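Local atomic coordinates of laminin subunit ALPHA-1 (Mus musculus, PDB entry 2JD4), a protein that forms part of laminin-111 in basement membranes and, through its LG4-5 domains, probably helps anchor the laminin to cell surfaces. Residues H31-L36 / R183-S188. The protein carries 4 engineered substitutions. Numbering follows the deposited sequence.
Sequences HLVLPL and RPLSAS
His-31 to Pro-35 and Ser-186 to Ser-188 run antiparallel at 169°, their axes 4.9 Å apart at closest approach, and the shorter strand forms one margin of a seven-stranded sheet in the beta sandwich of a laminin G domain. On its other flank, strand 31-35 bonds to strand 143-146. His-31 and Ser-188 exchange two backbone hydrogen bonds, N to O in both directions. Farther along, Val-33 N donates to Ser-186 O, but Leu-185 N approaches Val-33 O nearly end-on to the carbonyl (C=O...N 171°), at 2.7 Å, though the bond is bent at the hydrogen. The helical backbone angles of Leu-185 mark this departure from extended pairing.

On the face shared by Leu-32, Leu-34 and Ala-187, each leucine presents its CD2 branch: Leu-32 CD2 rests on Ala-187 CB at 3.7 Å, and Leu-34 CD2 meets Pro-184 CB at 3.9 Å. Phe-24 packs against Leu-32 and Leu-179 against Leu-34.

On the reverse face, the His-31 ring, turned back over its own main chain (chi1 72°), lies with one face over Ser-188 N and Ala-187 CA, and its CE1 touches Ser-188 CB at 3.6 Å. Val-33 CG2 abuts the ring edge in plane and also packs on Ser-186 OG. The imidazole is held at both nitrogens: ND1 hydrogen-bonds to Asn-29 O, while a water in the ring plane links NE2 (2.8 Å) to Ser-186 OG (2.7 Å).

Where the strand pairing ends, the Leu-185 side chain crosses that of Val-33 at about a right angle, its CD1 against Val-33 CG1, and lies alongside the Pro-35 ring, pointing the other way; the tightest carbon pair there is Leu-185 CG on Pro-35 CG, at 3.5 Å.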
loop_
_atom_site.group_PDB
_atom_site.type_symbol
_atom_site.label_atom_id
_atom_site.label_comp_id
_atom_site.label_asym_id
_atom_site.label_seq_id
_atom_site.Cartn_x
_atom_site.Cartn_y
_atom_site.Cartn_z
ATOM N N HIS A 31 5.773 -6.643 -10.052
ATOM C CA HIS A 31 7.196 -6.927 -10.226
ATOM C C HIS A 31 7.636 -6.875 -11.686
ATOM O O HIS A 31 6.812 -6.801 -12.596
ATOM C CB HIS A 31 7.515 -8.334 -9.700
ATOM C CG HIS A 31 6.991 -9.426 -10.581
ATOM N ND1 HIS A 31 5.652 -9.745 -10.657
ATOM C CD2 HIS A 31 7.611 -10.191 -11.512
ATOM C CE1 HIS A 31 5.468 -10.651 -11.600
ATOM N NE2 HIS A 31 6.641 -10.939 -12.135
ATOM N N LEU A 32 8.949 -6.920 -11.880
ATOM C CA LEU A 32 9.569 -6.970 -13.200
ATOM C C LEU A 32 10.553 -8.141 -13.112
ATOM O O LEU A 32 11.202 -8.329 -12.082
ATOM C CB LEU A 32 10.374 -5.699 -13.508
ATOM C CG LEU A 32 9.689 -4.348 -13.725
ATOM C CD1 LEU A 32 10.755 -3.300 -14.038
ATOM C CD2 LEU A 32 8.688 -4.448 -14.868
ATOM N N VAL A 33 10.643 -8.934 -14.169
ATOM C CA VAL A 33 11.594 -10.036 -14.215
ATOM C C VAL A 33 12.605 -9.588 -15.263
ATOM O O VAL A 33 12.276 -9.464 -16.444
ATOM C CB VAL A 33 10.930 -11.353 -14.649
ATOM C CG1 VAL A 33 11.984 -12.454 -14.769
ATOM C CG2 VAL A 33 9.861 -11.752 -13.628
ATOM N N LEU A 34 13.823 -9.312 -14.815
ATOM C CA LEU A 34 14.877 -8.827 -15.694
ATOM C C LEU A 34 15.966 -9.857 -15.981
ATOM O O LEU A 34 16.419 -10.573 -15.085
ATOM C CB LEU A 34 15.515 -7.582 -15.078
ATOM C CG LEU A 34 14.578 -6.442 -14.671
ATOM C CD1 LEU A 34 15.401 -5.310 -14.075
ATOM C CD2 LEU A 34 13.803 -5.948 -15.883
ATOM N N PRO A 35 16.413 -9.931 -17.241
ATOM C CA PRO A 35 17.458 -10.879 -17.641
ATOM C C PRO A 35 18.830 -10.439 -17.140
ATOM O O PRO A 35 19.110 -9.248 -17.081
ATOM C CB PRO A 35 17.409 -10.844 -19.179
ATOM C CG PRO A 35 16.159 -10.053 -19.522
ATOM C CD PRO A 35 15.993 -9.103 -18.380
ATOM N N LEU A 36 19.670 -11.401 -16.762
ATOM C CA LEU A 36 21.041 -11.115 -16.339
ATOM C C LEU A 36 21.890 -11.851 -17.374
ATOM O O LEU A 36 21.901 -13.082 -17.401
ATOM C CB LEU A 36 21.341 -11.689 -14.949
ATOM C CG LEU A 36 20.625 -11.120 -13.723
ATOM C CD1 LEU A 36 21.113 -11.845 -12.475
ATOM C CD2 LEU A 36 20.883 -9.631 -13.615
ATOM N N ARG A 183 13.059 -3.539 -21.052
ATOM C CA ARG A 183 12.924 -4.804 -21.763
ATOM C C ARG A 183 12.861 -6.024 -20.836
ATOM O O ARG A 183 13.698 -6.926 -20.910
ATOM C CB ARG A 183 14.067 -4.958 -22.766
ATOM C CG ARG A 183 14.034 -3.898 -23.854
ATOM C CD ARG A 183 14.861 -4.291 -25.061
ATOM N NE ARG A 183 16.287 -4.359 -24.768
ATOM C CZ ARG A 183 17.214 -4.643 -25.674
ATOM N NH1 ARG A 183 16.862 -4.883 -26.931
ATOM N NH2 ARG A 183 18.494 -4.690 -25.326
ATOM N N PRO A 184 11.852 -6.064 -19.955
ATOM C CA PRO A 184 11.685 -7.177 -19.014
ATOM C C PRO A 184 11.225 -8.465 -19.692
ATOM O O PRO A 184 10.578 -8.425 -20.739
ATOM C CB PRO A 184 10.647 -6.639 -18.035
ATOM C CG PRO A 184 9.784 -5.781 -18.914
ATOM C CD PRO A 184 10.813 -5.038 -19.743
ATOM N N LEU A 185 11.576 -9.598 -19.090
ATOM C CA LEU A 185 11.196 -10.913 -19.596
ATOM C C LEU A 185 9.697 -11.095 -19.385
ATOM O O LEU A 185 9.002 -11.699 -20.206
ATOM C CB LEU A 185 11.950 -12.008 -18.837
ATOM C CG LEU A 185 13.432 -12.180 -19.166
ATOM C CD1 LEU A 185 14.126 -13.026 -18.102
ATOM C CD2 LEU A 185 13.556 -12.823 -20.543
ATOM N N SER A 186 9.215 -10.574 -18.261
ATOM C CA SER A 186 7.803 -10.644 -17.916
ATOM C C SER A 186 7.562 -9.621 -16.819
ATOM O O SER A 186 8.509 -9.060 -16.274
ATOM C CB SER A 186 7.424 -12.054 -17.442
ATOM O OG SER A 186 8.246 -12.496 -16.378
ATOM N N ALA A 187 6.298 -9.375 -16.498
ATOM C CA ALA A 187 5.957 -8.397 -15.480
ATOM C C ALA A 187 4.489 -8.489 -15.097
ATOM O O ALA A 187 3.689 -9.120 -15.787
ATOM C CB ALA A 187 6.262 -6.998 -15.986
ATOM N N SER A 188 4.146 -7.857 -13.986
ATOM C CA SER A 188 2.772 -7.847 -13.537
ATOM C C SER A 188 2.481 -6.646 -12.659
ATOM O O SER A 188 3.268 -6.300 -11.782
ATOM C CB SER A 188 2.445 -9.135 -12.771
ATOM O OG SER A 188 1.146 -9.059 -12.208
HETATM O O HOH W 1 6.577 -12.746 -14.294
#